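Local structure of nitroalkane oxidase (Podospora anserina, 3MKH) at residues A[195-198]-A[199-202]; A[14-17]-A[18-21]. The protein oxidises nitroalkanes to aldehydes or ketones with FAD and molecular oxygen, releasing nitrite and hydrogen peroxide, by way of a substrate carbanion. One frame throughout, in Å; residues are numbered along the deposited sequence.

Contact 1 of 2, residues A[195-198]-A[199-202]; sequences PLEE and GQDP
Gln200 folds back across a tight turn and offers its amide oxygen to the backbone of Glu197. The bond from Glu197 N to Gln200 OE1 is 2.8 Å long and nearly straight, at 172°, and the N-H arrives in the carbonyl plane of the amide. The chain of Gln200 leaves CB opposite the backbone N (chi1 -171°) and stays extended, reaching back toward the N-terminal arm of the turn with no kink. Its own N completes the other half of the exchange, bonding to Glu197 O at 3.0 Å. That second bond closes a type II beta turn from Glu197 to Gln200, with Gly199 at its third position, where the positive phi of 70° belongs.

The close packing is gathered round Gln200. Leu196 CD1 lies 3.5 Å from Gln200 CB, the leucine chain passing aslant the glutamine, while CB and CG of Glu197 come up to OE1 from their own residue's side of the turn. A water donates to Pro195 O and to Gln200 OE1, the latter at 2.7 Å. OE1 therefore accepts both a backbone N-H and a water, which should help hold the amide in this orientation.

Away from this centre the contact thins out. Leu196 CD2 only brushes Pro202 CG, 4.4 Å away, and the turn's corner, Glu198 and Gly199, is exposed; none of the eight residues is buried. The side chain of Pro202 is about 13 Å from a bound FAD.

Pro202 rests on Lys146, and Leu196 also touches Lys205 just ahead of strand 206-212. The whole turn belongs to the connection between the antiparallel strands 184-191 and 206-212 at the periphery of the subunit.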
loop_
_atom_site.group_PDB
_atom_site.type_symbol
_atom_site.label_atom_id
_atom_site.label_comp_id
_atom_site.label_asym_id
_atom_site.label_seq_id
_atom_site.Cartn_x
_atom_site.Cartn_y
_atom_site.Cartn_z
ATOM N N PRO A 195 42.262 19.324 -13.444
ATOM C CA PRO A 195 41.222 19.441 -12.424
ATOM C C PRO A 195 39.905 19.924 -13.010
ATOM O O PRO A 195 39.884 20.554 -14.071
ATOM C CB PRO A 195 41.782 20.501 -11.468
ATOM C CG PRO A 195 43.238 20.636 -11.826
ATOM C CD PRO A 195 43.317 20.335 -13.278
ATOM N N LEU A 196 38.816 19.612 -12.321
ATOM C CA LEU A 196 37.508 20.160 -12.645
ATOM C C LEU A 196 37.563 21.676 -12.461
ATOM O O LEU A 196 38.082 22.165 -11.464
ATOM C CB LEU A 196 36.457 19.550 -11.708
ATOM C CG LEU A 196 34.971 19.869 -11.865
ATOM C CD1 LEU A 196 34.446 19.409 -13.216
ATOM C CD2 LEU A 196 34.192 19.207 -10.741
ATOM N N GLU A 197 37.035 22.421 -13.420
ATOM C CA GLU A 197 37.011 23.872 -13.303
ATOM C C GLU A 197 35.892 24.326 -12.372
ATOM O O GLU A 197 34.945 23.582 -12.116
ATOM C CB GLU A 197 36.852 24.514 -14.680
ATOM C CG GLU A 197 37.944 24.104 -15.655
ATOM C CD GLU A 197 37.772 24.718 -17.027
ATOM O OE1 GLU A 197 37.076 25.755 -17.130
ATOM O OE2 GLU A 197 38.334 24.164 -17.998
ATOM N N GLU A 198 36.012 25.550 -11.868
ATOM C CA GLU A 198 35.000 26.144 -10.998
ATOM C C GLU A 198 33.607 26.138 -11.642
ATOM O O GLU A 198 33.407 26.737 -12.695
ATOM C CB GLU A 198 35.407 27.578 -10.639
ATOM C CG GLU A 198 34.397 28.311 -9.783
ATOM C CD GLU A 198 34.047 27.532 -8.530
ATOM O OE1 GLU A 198 34.966 26.934 -7.925
ATOM O OE2 GLU A 198 32.854 27.513 -8.155
ATOM N N GLY A 199 32.650 25.458 -11.012
ATOM C CA GLY A 199 31.292 25.380 -11.536
ATOM C C GLY A 199 31.107 24.541 -12.799
ATOM O O GLY A 199 30.069 24.622 -13.470
ATOM N N GLN A 200 32.105 23.732 -13.135
ATOM C CA GLN A 200 32.007 22.851 -14.297
ATOM C C GLN A 200 31.150 21.627 -13.962
ATOM O O GLN A 200 31.168 21.144 -12.836
ATOM C CB GLN A 200 33.405 22.415 -14.747
ATOM C CG GLN A 200 33.446 21.666 -16.075
ATOM C CD GLN A 200 34.863 21.251 -16.476
ATOM O OE1 GLN A 200 35.809 21.386 -15.697
ATOM N NE2 GLN A 200 35.010 20.738 -17.692
ATOM N N ASP A 201 30.395 21.142 -14.944
ATOM C CA ASP A 201 29.601 19.922 -14.799
ATOM C C ASP A 201 30.525 18.703 -14.662
ATOM O O ASP A 201 31.300 18.415 -15.562
ATOM C CB ASP A 201 28.698 19.758 -16.030
ATOM C CG ASP A 201 27.710 18.599 -15.905
ATOM O OD1 ASP A 201 27.914 17.685 -15.065
ATOM O OD2 ASP A 201 26.720 18.603 -16.672
ATOM N N PRO A 202 30.445 17.984 -13.530
ATOM C CA PRO A 202 31.288 16.795 -13.311
ATOM C C PRO A 202 31.157 15.754 -14.431
ATOM O O PRO A 202 32.071 14.952 -14.667
ATOM C CB PRO A 202 30.743 16.218 -11.996
ATOM C CG PRO A 202 30.174 17.380 -11.287
ATOM C CD PRO A 202 29.645 18.324 -12.342
HETATM O O HOH W 1 38.261 20.463 -16.393
#

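Contact 2 of 2, residues A[14-17]-A[18-21]; sequences TYQA and ARSL
Arg19 lays its aliphatic chain over the phenol of Tyr15, one turn back on the same helix. The arginine CD sits 3.9 Å from the centroid of the Tyr15 ring, 24° off the ring normal, a CH-pi contact displaced toward the rim on the CE2 and CZ side. The Tyr15 ring swings out on the far side of CB from its backbone N, a setting that carries it forward along the helix to meet the arginine. The two side chains run at a slant to one another, and the guanidinium, beyond a bend at chi3, is turned 44° from the ring plane instead of lying flat on it.

Gln16 comes alongside Arg19 and points the same way. Its OE1 receives a hydrogen bond from Arg19 NH1, 3.1 Å long and bent at 139°; the donor uses a lone pair in the amide's carbonyl plane, whereas OE1 stands somewhat out of the guanidinium plane. Gln16 OE1 is also 3.7 Å from Arg19 CD, so the amide end of Gln16 meets both the CD methylene and the NH1 of Arg19.

Beneath these side chains runs ordinary alpha-helical bonding, from Ala18 N to Thr14 O at 2.8 Å through Leu21 N to Ala17 O. Ala18 is buried against Leu81 and Glu84 of helix 75-88, and Arg19 also touches Glu84; Tyr15 stacks on Tyr426 of a neighbouring subunit.

Chemically, Arg19 is divided in its use: the CD methylene covers part of one face of the ring, while the charged end gives one bent hydrogen bond to a neutral amide. Glu84 may ease that positive charge, though only a side-chain touch is established.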
loop_
_atom_site.group_PDB
_atom_site.type_symbol
_atom_site.label_atom_id
_atom_site.label_comp_id
_atom_site.label_asym_id
_atom_site.label_seq_id
_atom_site.Cartn_x
_atom_site.Cartn_y
_atom_site.Cartn_z
ATOM N N THR A 14 12.848 -18.807 -28.759
ATOM C CA THR A 14 13.614 -18.263 -27.651
ATOM C C THR A 14 13.080 -18.772 -26.314
ATOM O O THR A 14 13.855 -19.186 -25.461
ATOM C CB THR A 14 13.621 -16.722 -27.682
ATOM O OG1 THR A 14 14.316 -16.281 -28.854
ATOM C CG2 THR A 14 14.314 -16.152 -26.451
ATOM N N TYR A 15 11.762 -18.748 -26.148
ATOM C CA TYR A 15 11.131 -19.255 -24.928
ATOM C C TYR A 15 11.495 -20.719 -24.682
ATOM O O TYR A 15 11.896 -21.089 -23.582
ATOM C CB TYR A 15 9.610 -19.099 -24.996
ATOM C CG TYR A 15 8.867 -19.647 -23.786
ATOM C CD1 TYR A 15 9.135 -19.172 -22.504
ATOM C CD2 TYR A 15 7.902 -20.635 -23.924
ATOM C CE1 TYR A 15 8.465 -19.668 -21.398
ATOM C CE2 TYR A 15 7.217 -21.144 -22.814
ATOM C CZ TYR A 15 7.501 -20.654 -21.558
ATOM O OH TYR A 15 6.827 -21.123 -20.451
ATOM N N GLN A 16 11.362 -21.551 -25.712
ATOM C CA GLN A 16 11.671 -22.971 -25.571
ATOM C C GLN A 16 13.151 -23.220 -25.268
ATOM O O GLN A 16 13.482 -24.042 -24.400
ATOM C CB GLN A 16 11.215 -23.761 -26.805
ATOM C CG GLN A 16 9.704 -23.808 -26.969
ATOM C CD GLN A 16 9.007 -24.369 -25.740
ATOM O OE1 GLN A 16 9.561 -25.214 -25.020
ATOM N NE2 GLN A 16 7.789 -23.898 -25.486
ATOM N N ALA A 17 14.035 -22.509 -25.962
ATOM C CA ALA A 17 15.467 -22.607 -25.671
ATOM C C ALA A 17 15.785 -22.146 -24.242
ATOM O O ALA A 17 16.630 -22.737 -23.563
ATOM C CB ALA A 17 16.282 -21.796 -26.676
ATOM N N ALA A 18 15.117 -21.086 -23.792
ATOM C CA ALA A 18 15.331 -20.582 -22.431
ATOM C C ALA A 18 14.948 -21.640 -21.388
ATOM O O ALA A 18 15.672 -21.861 -20.415
ATOM C CB ALA A 18 14.541 -19.299 -22.210
ATOM N N ARG A 19 13.808 -22.292 -21.595
ATOM C CA ARG A 19 13.375 -23.358 -20.689
ATOM C C ARG A 19 14.439 -24.453 -20.602
ATOM O O ARG A 19 14.793 -24.928 -19.510
ATOM C CB ARG A 19 12.048 -23.958 -21.154
ATOM C CG ARG A 19 10.865 -22.999 -21.110
ATOM C CD ARG A 19 9.612 -23.681 -21.664
ATOM N NE ARG A 19 9.125 -24.708 -20.753
ATOM C CZ ARG A 19 9.167 -26.010 -20.998
ATOM N NH1 ARG A 19 9.652 -26.458 -22.153
ATOM N NH2 ARG A 19 8.709 -26.864 -20.091
ATOM N N SER A 20 14.961 -24.845 -21.758
ATOM C CA SER A 20 15.971 -25.899 -21.826
ATOM C C SER A 20 17.306 -25.481 -21.180
ATOM O O SER A 20 17.923 -26.241 -20.424
ATOM C CB SER A 20 16.178 -26.320 -23.293
ATOM O OG SER A 20 17.103 -27.384 -23.399
ATOM N N LEU A 21 17.755 -24.265 -21.474
ATOM C CA LEU A 21 18.979 -23.754 -20.867
ATOM C C LEU A 21 18.893 -23.702 -19.341
ATOM O O LEU A 21 19.807 -24.150 -18.617
ATOM C CB LEU A 21 19.260 -22.352 -21.383
ATOM C CG LEU A 21 20.656 -21.911 -20.943
ATOM C CD1 LEU A 21 21.639 -22.206 -22.069
ATOM C CD2 LEU A 21 20.684 -20.448 -20.557
#

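Along the chain contact 2 comes first, within helix 9-33 of the N-terminal acyl-CoA dehydrogenase domain, and contact 1 follows much later, in the connection between strands 184-191 and 206-212 of the mixed sheet. Their centres are 49 Å apart, their nearest atoms about 38 Å, and they lie on opposite sides of the chain's centre without touching. They share no helix or sheet: one is about two turns of helix, packed against helix 75-88, with a neighbouring subunit at one residue, the other an exposed beta turn that no other chain of the tetramer meets. The two thus mark separate surfaces of the subunit, one helical and partly at a subunit interface, the other at the rim of the beta region.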